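Local coordinates for protein REP-associated tyrosine transposase (Escherichia coli, PDB 4ER8) that binds repetitive extragenic palindrome (REP) hairpins and, as an HUH-motif tyrosine transposase, cleaves and recombines the DNA around them, at residues R44-E49 with F73-R78; R6-G11 with G69-S74; V54-H59 with V121-V126. All coordinates share one frame; numbering follows the deposited sequence.

Overall arrangement
From the N terminus, the loop R6-G11 enters strand 13-19, and contact 2 joins it to G69-S74, closing a 57-residue excursion. Within that excursion the chain leaves helix 32-45 at R44-E49; contact 1 ties this exit to F73-R78 across the hairpin of strands 49-55 and 59-65. Their second segments overlap at F73 and S74, at the start of helix 73-87 and beside the DNA. Contact 3 crosses both in chain order, linking the tip of the hairpin, V54-H59, to V121-V126, which runs off the end of helix 106-122. It holds two nickel ligands; on the opposite side of the chain's centre, its own lies about 24 Å and 28 Å from the centres of contacts 1 and 2.

Contact 1 of 3, residues R44-E49 with F73-R78; sequences RDRPFE and FSSRWR. With nucleotides of chain B.
R76 reaches across from the first turns of helix 73-87 to two successive backbone carbonyls, those of R46 and P47, where the chain leaves helix 32-45 and heads into strand 49-55 of the RRM-like HUH nuclease fold. R46 CA and R76 CA are 6.9 Å apart, and the R76 chain, extended from CG to NE, carries its guanidinium up to the turn. R76 NE donates to R46 O at 3.2 Å with an N-H...O angle of 146°, and the approach is from above: the donor stands 64° out of the carbonyl plane. P47 O lies at the edge of the same guanidinium, where it receives NH2 and, weakly, NE; the position of NH2 is less certain, since it comes doubtfully close to its other partner, D70. One residue end thus serves two carbonyls just where the backbone leaves helical angles, R46 being the first residue to do so.

The neighbouring side chains flank this group. R46 CB lies over one face of the R76 guanidinium, 3.8 Å from R76 NE. The F48 ring stands nearly at right angles to that plane and runs past the R76 chain head to tail, F48 CD2 meeting R76 CD at 3.9 Å. R46 passes obliquely over R76, the two guanidinium planes 72° apart and R46 NH1 6.0 Å from R76 NH1. S75 CB covers one R46 guanidinium face, 3.3 Å from R46 NH1, and R46 NH2 forms a salt bridge with a DNA phosphate. S75 OG turns instead to D72. Two residues beyond R76, R78 continues the protein-DNA side: its chain bends at CG and CD, and R78 NE donates to the thymine O2 of DT29 of chain B at 3.3 Å, with the acceptor near the guanidinium plane.

Contact 2 of 3, residues R6-G11 with G69-S74; sequences RYYIKG and GDDDFS. With nucleotides of chain B.
S74 OG is gripped from two directions: Y8 OH donates to it at 2.7 Å, and it donates onward to OP1 of DC31 of chain B, so protein and DNA are joined through one serine hydroxyl. The serine oxygen lies near the plane of the Y8 ring, at its edge. OP1 also takes R6 NE at 2.8 Å, while R6 NH2 holds OP2 of the same phosphate at 3.1 Å and F98 O besides. With the phosphorus in the plane of the guanidinium, the arginine meets the phosphate edge-on with two nitrogens. The backbone R6 N adds a nearly straight bond (171°) to OP2 of DG32 of chain B.

Behind these groups the Y8 and F73 rings lie near parallel, planes 25° apart, but slid so far that they barely overlap, centroids 5.1 Å apart. F73 CG sits between its backbone N and carbonyl carbon (chi1 52°), which turns one ring face to Y8 CE2. Farther on, G11 N donates to D70 O at 3.1 Å, and K10 lays its extended chain along G69. D70 OD2 accepts D72 N in an Asx turn, just before D72 N-caps helix 73-87. The loop leading into strand 13-19 is thereby laid over this helix start, with F73 meeting W14 and F16 of that strand and E100 of strand 99-102.

Contact 3 of 3, residues V54-H59 with V121-V126; sequences VVLPEH and VKHGWV. With NI (nickel (II) ion), chain C.
H59 and H123 meet at a nickel ion that each binds through NE2, H59 at 2.1 Å and H123 at 2.0 Å. Their rings form an offset edge-to-face pair: the H59 edge points at the H123 face, with planes 84° apart and centroids separated by 4.5 Å. The close approach of the two NE2 atoms reflects shared coordination and is not a hydrogen bond. H61, the second histidine of the HUH motif, N119 and both carboxylate oxygens of E161 complete six ligand atoms.

In the second shell, H59 ND1 donates to E58 OE1 at 2.7 Å, on the syn side of the carboxylate and nearly in the imidazole plane. Together with the nickel bond on NE2, this bond holds the H59 ring in its rotation, and E58 is itself held by a salt bridge to R162. L56 bridges H59 and W125: CD1 lies over the H59 face, toward its rim, while L56 CD2 reaches W125 CD1 at 3.5 Å.

Outermost, P57 CG sits over the six-membered ring of W125 in a CH-pi contact, 3.6 Å from the centroid and 24° off the ring normal. An alanine at P57 would lack CG and CD, and the W125 face is likely to lose its partner, leaving the indole freer to turn. W125 comes just past the end of helix 106-122, where G124, with positive phi, makes a Schellman motif.

With ND1 donating to E58, NE2 is left to offer its lone pair to the metal; the nickel seen here probably stands in for the manganese associated with the protein.

Contact 1 of 3, residues R44-E49 with F73-R78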
# COMPACT_ATOMS: atom_id res chain seq x y z
N ARG A 44 -8.70 -5.75 12.48
CA ARG A 44 -9.52 -6.44 13.50
C ARG A 44 -11.04 -6.18 13.32
O ARG A 44 -11.84 -7.13 13.26
CB ARG A 44 -9.07 -6.07 14.93
CG ARG A 44 -7.66 -6.60 15.37
CD ARG A 44 -7.16 -6.07 16.77
NE ARG A 44 -8.20 -6.17 17.82
CZ ARG A 44 -8.88 -5.14 18.34
NH1 ARG A 44 -8.63 -3.89 17.95
NH2 ARG A 44 -9.81 -5.36 19.28
N ASP A 45 -11.42 -4.91 13.20
CA ASP A 45 -12.83 -4.51 13.15
C ASP A 45 -13.52 -4.80 11.80
O ASP A 45 -14.73 -5.03 11.74
CB ASP A 45 -12.97 -3.04 13.57
CG ASP A 45 -12.29 -2.76 14.93
OD1 ASP A 45 -12.37 -3.65 15.82
OD2 ASP A 45 -11.68 -1.67 15.11
N ARG A 46 -12.73 -4.80 10.73
CA ARG A 46 -13.26 -5.03 9.39
C ARG A 46 -12.26 -5.92 8.70
O ARG A 46 -11.37 -5.42 8.01
CB ARG A 46 -13.43 -3.72 8.64
CG ARG A 46 -14.36 -2.71 9.33
CD ARG A 46 -14.36 -1.38 8.61
NE ARG A 46 -15.10 -0.34 9.31
CZ ARG A 46 -16.31 0.09 8.95
NH1 ARG A 46 -16.92 -0.44 7.89
NH2 ARG A 46 -16.90 1.06 9.66
N PRO A 47 -12.37 -7.24 8.90
CA PRO A 47 -11.32 -8.16 8.40
C PRO A 47 -10.98 -7.99 6.91
O PRO A 47 -11.86 -7.73 6.08
CB PRO A 47 -11.91 -9.57 8.67
CG PRO A 47 -13.35 -9.36 9.03
CD PRO A 47 -13.41 -7.97 9.65
N PHE A 48 -9.70 -8.09 6.59
CA PHE A 48 -9.27 -8.26 5.18
C PHE A 48 -7.94 -9.00 5.12
O PHE A 48 -7.28 -9.15 6.15
CB PHE A 48 -9.20 -6.93 4.42
CG PHE A 48 -8.17 -5.96 4.96
CD1 PHE A 48 -6.93 -5.85 4.36
CD2 PHE A 48 -8.48 -5.13 6.04
CE1 PHE A 48 -6.00 -4.93 4.84
CE2 PHE A 48 -7.57 -4.25 6.53
CZ PHE A 48 -6.31 -4.13 5.95
N GLU A 49 -7.56 -9.45 3.93
CA GLU A 49 -6.25 -10.06 3.74
C GLU A 49 -5.27 -9.09 3.06
O GLU A 49 -5.56 -8.56 1.97
CB GLU A 49 -6.39 -11.37 2.94
CG GLU A 49 -5.48 -12.50 3.46
CD GLU A 49 -4.96 -13.39 2.33
OE1 GLU A 49 -3.81 -13.91 2.45
OE2 GLU A 49 -5.67 -13.56 1.30
N PHE A 73 -13.79 -1.43 0.66
CA PHE A 73 -12.45 -0.89 0.98
C PHE A 73 -12.50 0.59 1.40
O PHE A 73 -11.57 1.08 2.03
CB PHE A 73 -11.49 -1.06 -0.19
CG PHE A 73 -12.03 -0.55 -1.50
CD1 PHE A 73 -11.93 0.82 -1.81
CD2 PHE A 73 -12.64 -1.42 -2.40
CE1 PHE A 73 -12.44 1.31 -3.00
CE2 PHE A 73 -13.17 -0.94 -3.58
CZ PHE A 73 -13.04 0.44 -3.89
N SER A 74 -13.57 1.29 1.06
CA SER A 74 -13.68 2.71 1.36
C SER A 74 -13.59 2.97 2.86
O SER A 74 -12.65 3.66 3.35
CB SER A 74 -14.96 3.30 0.77
OG SER A 74 -14.85 3.48 -0.63
N SER A 75 -14.53 2.37 3.58
CA SER A 75 -14.51 2.46 5.05
C SER A 75 -13.15 2.11 5.59
O SER A 75 -12.58 2.85 6.39
CB SER A 75 -15.53 1.50 5.60
OG SER A 75 -16.79 1.83 5.08
N ARG A 76 -12.63 0.98 5.13
CA ARG A 76 -11.39 0.49 5.67
C ARG A 76 -10.31 1.55 5.54
O ARG A 76 -9.58 1.78 6.49
CB ARG A 76 -11.01 -0.86 5.07
CG ARG A 76 -12.02 -1.99 5.42
CD ARG A 76 -11.67 -3.28 4.68
NE ARG A 76 -12.41 -4.48 5.08
CZ ARG A 76 -13.63 -4.83 4.65
NH1 ARG A 76 -14.32 -4.05 3.83
NH2 ARG A 76 -14.18 -5.98 5.05
N TRP A 77 -10.22 2.23 4.39
CA TRP A 77 -9.18 3.22 4.21
C TRP A 77 -9.52 4.42 5.04
O TRP A 77 -8.63 5.15 5.49
CB TRP A 77 -9.04 3.65 2.76
CG TRP A 77 -8.06 2.86 1.98
CD1 TRP A 77 -8.29 2.22 0.82
CD2 TRP A 77 -6.68 2.62 2.31
NE1 TRP A 77 -7.15 1.57 0.40
CE2 TRP A 77 -6.15 1.81 1.29
CE3 TRP A 77 -5.86 2.99 3.37
CZ2 TRP A 77 -4.82 1.37 1.29
CZ3 TRP A 77 -4.53 2.58 3.36
CH2 TRP A 77 -4.03 1.77 2.33
N ARG A 78 -10.80 4.66 5.22
CA ARG A 78 -11.16 5.88 5.93
C ARG A 78 -10.74 5.75 7.37
O ARG A 78 -10.13 6.67 7.94
CB ARG A 78 -12.62 6.21 5.82
CG ARG A 78 -12.92 7.53 6.44
CD ARG A 78 -14.22 7.54 7.15
NE ARG A 78 -15.42 7.57 6.30
CZ ARG A 78 -16.39 6.67 6.37
NH1 ARG A 78 -16.31 5.63 7.23
NH2 ARG A 78 -17.45 6.82 5.59
P DC B 30 -9.97 9.46 2.47
OP1 DC B 30 -8.98 8.50 1.96
OP2 DC B 30 -9.88 10.88 2.03
O5' DC B 30 -11.47 8.97 2.13
C5' DC B 30 -11.88 7.68 2.47
C4' DC B 30 -13.33 7.41 2.10
O4' DC B 30 -14.17 8.28 2.87
C3' DC B 30 -13.74 7.69 0.68
O3' DC B 30 -13.60 6.50 -0.02
C2' DC B 30 -15.21 8.05 0.79
C1' DC B 30 -15.31 8.69 2.16
N1 DC B 30 -15.33 10.20 2.23
C2 DC B 30 -16.51 10.90 2.17
O2 DC B 30 -17.53 10.26 2.00
N3 DC B 30 -16.51 12.27 2.27
C4 DC B 30 -15.35 12.93 2.42
N4 DC B 30 -15.37 14.25 2.52
C5 DC B 30 -14.11 12.24 2.50
C6 DC B 30 -14.16 10.89 2.41
P DT B 29 -7.92 12.40 8.17
OP1 DT B 29 -6.98 11.27 8.41
OP2 DT B 29 -7.44 13.72 7.71
O5' DT B 29 -9.17 11.91 7.28
C5' DT B 29 -9.54 10.53 7.42
C4' DT B 29 -10.49 10.08 6.32
O4' DT B 29 -11.75 10.67 6.60
C3' DT B 29 -10.14 10.52 4.90
O3' DT B 29 -9.99 9.36 4.06
C2' DT B 29 -11.26 11.47 4.50
C1' DT B 29 -12.39 11.03 5.42
N1 DT B 29 -13.31 12.15 5.78
C2 DT B 29 -14.65 11.88 5.84
O2 DT B 29 -15.10 10.78 5.61
N3 DT B 29 -15.46 12.93 6.17
C4 DT B 29 -15.01 14.21 6.43
O4 DT B 29 -15.74 15.12 6.72
C5 DT B 29 -13.61 14.43 6.35
C7 DT B 29 -13.11 15.80 6.61
C6 DT B 29 -12.81 13.40 6.04
P DC B 31 -13.64 6.50 -1.61
OP1 DC B 31 -13.51 5.12 -2.04
OP2 DC B 31 -12.73 7.55 -2.05
O5' DC B 31 -15.13 6.95 -1.97
C5' DC B 31 -16.29 6.11 -1.75
C4' DC B 31 -17.52 6.75 -2.41
O4' DC B 31 -17.73 8.00 -1.71
C3' DC B 31 -17.37 7.11 -3.91
O3' DC B 31 -18.35 6.40 -4.52
C2' DC B 31 -17.71 8.59 -4.02
C1' DC B 31 -18.19 8.96 -2.62
N1 DC B 31 -17.55 10.18 -2.16
C2 DC B 31 -18.31 11.31 -1.94
O2 DC B 31 -19.52 11.19 -2.16
N3 DC B 31 -17.67 12.44 -1.51
C4 DC B 31 -16.34 12.48 -1.30
N4 DC B 31 -15.70 13.61 -0.86
C5 DC B 31 -15.56 11.32 -1.55
C6 DC B 31 -16.19 10.21 -1.96

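Contact 2 of 3, residues R6-G11 with G69-S74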
# COMPACT_ATOMS: atom_id res chain seq x y z
N ARG A 6 -15.40 4.24 -8.10
CA ARG A 6 -14.85 3.11 -7.37
C ARG A 6 -15.35 1.82 -8.00
O ARG A 6 -16.50 1.69 -8.40
CB ARG A 6 -15.16 3.19 -5.90
CG ARG A 6 -14.47 4.35 -5.17
CD ARG A 6 -13.00 4.52 -5.52
NE ARG A 6 -12.24 5.28 -4.52
CZ ARG A 6 -10.97 5.68 -4.66
NH1 ARG A 6 -10.30 5.46 -5.77
NH2 ARG A 6 -10.37 6.32 -3.68
N TYR A 7 -14.46 0.87 -8.16
CA TYR A 7 -14.87 -0.36 -8.77
C TYR A 7 -15.17 -1.33 -7.62
O TYR A 7 -14.26 -1.89 -7.00
CB TYR A 7 -13.75 -0.76 -9.71
CG TYR A 7 -13.83 -1.97 -10.60
CD1 TYR A 7 -14.17 -3.24 -10.08
CD2 TYR A 7 -13.40 -1.89 -11.93
CE1 TYR A 7 -14.14 -4.39 -10.91
CE2 TYR A 7 -13.36 -3.00 -12.76
CZ TYR A 7 -13.73 -4.26 -12.26
OH TYR A 7 -13.68 -5.38 -13.09
N TYR A 8 -16.45 -1.49 -7.31
CA TYR A 8 -16.86 -2.31 -6.16
C TYR A 8 -17.27 -3.70 -6.59
O TYR A 8 -18.13 -3.87 -7.44
CB TYR A 8 -18.03 -1.68 -5.40
CG TYR A 8 -17.71 -0.43 -4.61
CD1 TYR A 8 -18.29 0.79 -4.92
CD2 TYR A 8 -16.83 -0.46 -3.55
CE1 TYR A 8 -18.04 1.92 -4.18
CE2 TYR A 8 -16.55 0.69 -2.81
CZ TYR A 8 -17.15 1.86 -3.14
OH TYR A 8 -16.89 3.00 -2.39
N ILE A 9 -16.63 -4.70 -6.00
CA ILE A 9 -17.01 -6.07 -6.30
C ILE A 9 -16.79 -6.86 -5.06
O ILE A 9 -15.73 -6.78 -4.45
CB ILE A 9 -16.28 -6.66 -7.56
CG1 ILE A 9 -16.90 -8.01 -7.96
CG2 ILE A 9 -14.81 -6.83 -7.31
CD1 ILE A 9 -16.62 -8.50 -9.43
N LYS A 10 -17.80 -7.61 -4.66
CA LYS A 10 -17.69 -8.36 -3.40
C LYS A 10 -16.66 -9.48 -3.52
O LYS A 10 -16.60 -10.14 -4.54
CB LYS A 10 -19.05 -8.89 -2.95
CG LYS A 10 -20.02 -7.76 -2.57
CD LYS A 10 -21.42 -8.31 -2.29
CE LYS A 10 -22.34 -7.19 -1.84
NZ LYS A 10 -23.55 -7.77 -1.19
N GLY A 11 -15.85 -9.64 -2.47
CA GLY A 11 -14.76 -10.61 -2.42
C GLY A 11 -13.50 -10.20 -3.18
O GLY A 11 -12.51 -10.94 -3.21
N GLY A 69 -18.66 -11.55 0.05
CA GLY A 69 -19.79 -10.63 0.26
C GLY A 69 -19.47 -9.18 0.64
O GLY A 69 -20.37 -8.39 0.82
N ASP A 70 -18.18 -8.84 0.75
CA ASP A 70 -17.73 -7.56 1.27
C ASP A 70 -17.01 -6.78 0.13
O ASP A 70 -16.02 -7.27 -0.43
CB ASP A 70 -16.78 -7.79 2.45
CG ASP A 70 -16.43 -6.51 3.21
OD1 ASP A 70 -16.17 -6.55 4.45
OD2 ASP A 70 -16.38 -5.44 2.58
N ASP A 71 -17.51 -5.59 -0.21
CA ASP A 71 -16.88 -4.77 -1.24
C ASP A 71 -16.29 -3.45 -0.69
O ASP A 71 -15.84 -2.59 -1.45
CB ASP A 71 -17.87 -4.49 -2.39
CG ASP A 71 -19.13 -3.70 -1.94
OD1 ASP A 71 -19.21 -3.27 -0.77
OD2 ASP A 71 -20.07 -3.51 -2.76
N ASP A 72 -16.24 -3.30 0.63
CA ASP A 72 -16.08 -1.97 1.21
C ASP A 72 -14.68 -1.61 1.63
O ASP A 72 -14.41 -1.45 2.83
CB ASP A 72 -17.07 -1.78 2.35
CG ASP A 72 -17.02 -0.37 2.95
OD1 ASP A 72 -17.80 -0.11 3.92
OD2 ASP A 72 -16.20 0.48 2.49
N PHE A 73 -13.79 -1.43 0.66
CA PHE A 73 -12.45 -0.89 0.98
C PHE A 73 -12.50 0.59 1.40
O PHE A 73 -11.57 1.08 2.03
CB PHE A 73 -11.49 -1.06 -0.19
CG PHE A 73 -12.03 -0.55 -1.50
CD1 PHE A 73 -11.93 0.82 -1.81
CD2 PHE A 73 -12.64 -1.42 -2.40
CE1 PHE A 73 -12.44 1.31 -3.00
CE2 PHE A 73 -13.17 -0.94 -3.58
CZ PHE A 73 -13.04 0.44 -3.89
N SER A 74 -13.57 1.29 1.06
CA SER A 74 -13.68 2.71 1.36
C SER A 74 -13.59 2.97 2.86
O SER A 74 -12.65 3.66 3.35
CB SER A 74 -14.96 3.30 0.77
OG SER A 74 -14.85 3.48 -0.63
P DC B 31 -13.64 6.50 -1.61
OP1 DC B 31 -13.51 5.12 -2.04
OP2 DC B 31 -12.73 7.55 -2.05
O5' DC B 31 -15.13 6.95 -1.97
C5' DC B 31 -16.29 6.11 -1.75
C4' DC B 31 -17.52 6.75 -2.41
O4' DC B 31 -17.73 8.00 -1.71
C3' DC B 31 -17.37 7.11 -3.91
O3' DC B 31 -18.35 6.40 -4.52
C2' DC B 31 -17.71 8.59 -4.02
C1' DC B 31 -18.19 8.96 -2.62
N1 DC B 31 -17.55 10.18 -2.16
C2 DC B 31 -18.31 11.31 -1.94
O2 DC B 31 -19.52 11.19 -2.16
N3 DC B 31 -17.67 12.44 -1.51
C4 DC B 31 -16.34 12.48 -1.30
N4 DC B 31 -15.70 13.61 -0.86
C5 DC B 31 -15.56 11.32 -1.55
C6 DC B 31 -16.19 10.21 -1.96
O5' DG B 1 -10.99 0.71 -18.94
C5' DG B 1 -11.78 1.89 -19.26
C4' DG B 1 -12.19 2.71 -18.05
O4' DG B 1 -12.70 1.84 -16.96
C3' DG B 1 -11.05 3.50 -17.42
O3' DG B 1 -10.74 4.64 -18.17
C2' DG B 1 -11.71 3.80 -16.06
C1' DG B 1 -12.42 2.48 -15.73
N9 DG B 1 -11.64 1.49 -15.05
C8 DG B 1 -10.97 0.45 -15.67
N7 DG B 1 -10.31 -0.31 -14.80
C5 DG B 1 -10.60 0.22 -13.54
C6 DG B 1 -10.21 -0.23 -12.26
O6 DG B 1 -9.49 -1.22 -12.01
N1 DG B 1 -10.71 0.58 -11.21
C2 DG B 1 -11.50 1.68 -11.46
N2 DG B 1 -11.88 2.35 -10.38
N3 DG B 1 -11.89 2.10 -12.68
C4 DG B 1 -11.41 1.34 -13.68
P DG B 32 -18.65 6.18 -6.07
OP1 DG B 32 -19.50 4.93 -6.16
OP2 DG B 32 -17.34 6.25 -6.74
O5' DG B 32 -19.54 7.42 -6.51
C5' DG B 32 -20.78 7.62 -5.88
C4' DG B 32 -21.35 8.98 -6.25
O4' DG B 32 -20.53 10.07 -5.81
C3' DG B 32 -21.55 9.26 -7.73
O3' DG B 32 -22.81 10.03 -7.84
C2' DG B 32 -20.24 9.96 -8.14
C1' DG B 32 -20.03 10.82 -6.89
N9 DG B 32 -18.68 11.30 -6.52
C8 DG B 32 -17.42 10.78 -6.76
N7 DG B 32 -16.44 11.50 -6.26
C5 DG B 32 -17.06 12.57 -5.65
C6 DG B 32 -16.52 13.68 -4.95
O6 DG B 32 -15.34 13.96 -4.72
N1 DG B 32 -17.52 14.52 -4.48
C2 DG B 32 -18.87 14.33 -4.69
N2 DG B 32 -19.66 15.26 -4.17
N3 DG B 32 -19.41 13.28 -5.35
C4 DG B 32 -18.44 12.45 -5.80

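Contact 3 of 3, residues V54-H59 with V121-V126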
# COMPACT_ATOMS: atom_id res chain seq x y z
N VAL A 54 3.90 -2.12 0.79
CA VAL A 54 5.09 -1.37 1.17
C VAL A 54 4.70 -0.06 1.84
O VAL A 54 3.69 0.57 1.49
CB VAL A 54 5.92 -0.84 0.01
CG1 VAL A 54 7.04 -1.73 -0.31
CG2 VAL A 54 5.05 -0.48 -1.18
N VAL A 55 5.56 0.38 2.74
CA VAL A 55 5.48 1.73 3.25
C VAL A 55 6.75 2.48 2.86
O VAL A 55 7.86 2.03 3.09
CB VAL A 55 5.43 1.71 4.74
CG1 VAL A 55 5.33 3.15 5.27
CG2 VAL A 55 4.27 0.81 5.20
N LEU A 56 6.57 3.64 2.28
CA LEU A 56 7.72 4.44 1.98
C LEU A 56 7.67 5.56 2.99
O LEU A 56 6.71 5.63 3.79
CB LEU A 56 7.73 4.86 0.51
CG LEU A 56 8.05 3.54 -0.21
CD1 LEU A 56 6.85 2.95 -0.94
CD2 LEU A 56 9.25 3.64 -1.14
N PRO A 57 8.71 6.42 3.03
CA PRO A 57 8.64 7.46 4.05
C PRO A 57 7.43 8.33 3.85
O PRO A 57 6.82 8.74 4.84
CB PRO A 57 9.92 8.26 3.82
CG PRO A 57 10.82 7.34 3.01
CD PRO A 57 9.89 6.55 2.16
N GLU A 58 7.04 8.58 2.60
CA GLU A 58 5.93 9.51 2.32
C GLU A 58 4.73 9.00 1.51
O GLU A 58 3.93 9.82 1.07
CB GLU A 58 6.45 10.80 1.67
CG GLU A 58 7.51 10.57 0.58
CD GLU A 58 7.05 9.60 -0.48
OE1 GLU A 58 7.55 8.46 -0.52
OE2 GLU A 58 6.19 9.97 -1.29
N HIS A 59 4.59 7.69 1.30
CA HIS A 59 3.44 7.11 0.60
C HIS A 59 3.53 5.61 0.72
O HIS A 59 4.55 5.08 1.17
CB HIS A 59 3.40 7.53 -0.88
CG HIS A 59 4.34 6.79 -1.79
ND1 HIS A 59 5.71 6.94 -1.74
CD2 HIS A 59 4.09 5.95 -2.82
CE1 HIS A 59 6.27 6.21 -2.70
NE2 HIS A 59 5.31 5.59 -3.36
N VAL A 121 13.04 0.64 -4.61
CA VAL A 121 14.20 0.74 -5.50
C VAL A 121 13.87 1.75 -6.56
O VAL A 121 14.64 2.65 -6.79
CB VAL A 121 14.61 -0.64 -6.10
CG1 VAL A 121 15.53 -0.50 -7.31
CG2 VAL A 121 15.25 -1.48 -5.06
N LYS A 122 12.72 1.61 -7.20
CA LYS A 122 12.26 2.66 -8.13
C LYS A 122 12.36 4.07 -7.52
O LYS A 122 12.66 5.01 -8.20
CB LYS A 122 10.82 2.39 -8.60
CG LYS A 122 10.18 3.47 -9.46
CD LYS A 122 8.65 3.28 -9.60
CE LYS A 122 8.05 4.20 -10.66
NZ LYS A 122 8.51 3.95 -12.08
N HIS A 123 12.13 4.20 -6.22
CA HIS A 123 12.06 5.52 -5.65
C HIS A 123 13.44 6.04 -5.21
O HIS A 123 13.58 7.21 -4.78
CB HIS A 123 11.05 5.57 -4.52
CG HIS A 123 9.62 5.57 -4.97
ND1 HIS A 123 9.08 6.57 -5.76
CD2 HIS A 123 8.60 4.71 -4.70
CE1 HIS A 123 7.80 6.32 -5.96
NE2 HIS A 123 7.48 5.19 -5.34
N GLY A 124 14.45 5.17 -5.31
CA GLY A 124 15.84 5.55 -5.06
C GLY A 124 16.29 5.36 -3.63
O GLY A 124 17.40 5.73 -3.27
N TRP A 125 15.42 4.80 -2.79
CA TRP A 125 15.79 4.56 -1.41
C TRP A 125 16.88 3.50 -1.27
O TRP A 125 17.78 3.66 -0.46
CB TRP A 125 14.57 4.19 -0.55
CG TRP A 125 13.54 5.29 -0.54
CD1 TRP A 125 12.33 5.29 -1.16
CD2 TRP A 125 13.66 6.58 0.10
NE1 TRP A 125 11.68 6.47 -0.93
CE2 TRP A 125 12.46 7.28 -0.16
CE3 TRP A 125 14.66 7.20 0.88
CZ2 TRP A 125 12.23 8.60 0.31
CZ3 TRP A 125 14.42 8.52 1.37
CH2 TRP A 125 13.22 9.19 1.07
N VAL A 126 16.79 2.41 -2.03
CA VAL A 126 17.71 1.28 -1.88
C VAL A 126 18.13 0.69 -3.23
O VAL A 126 17.49 0.93 -4.23
CB VAL A 126 17.13 0.16 -0.97
CG1 VAL A 126 16.86 0.68 0.45
CG2 VAL A 126 15.87 -0.45 -1.57
NI NI C . 5.64 4.41 -5.05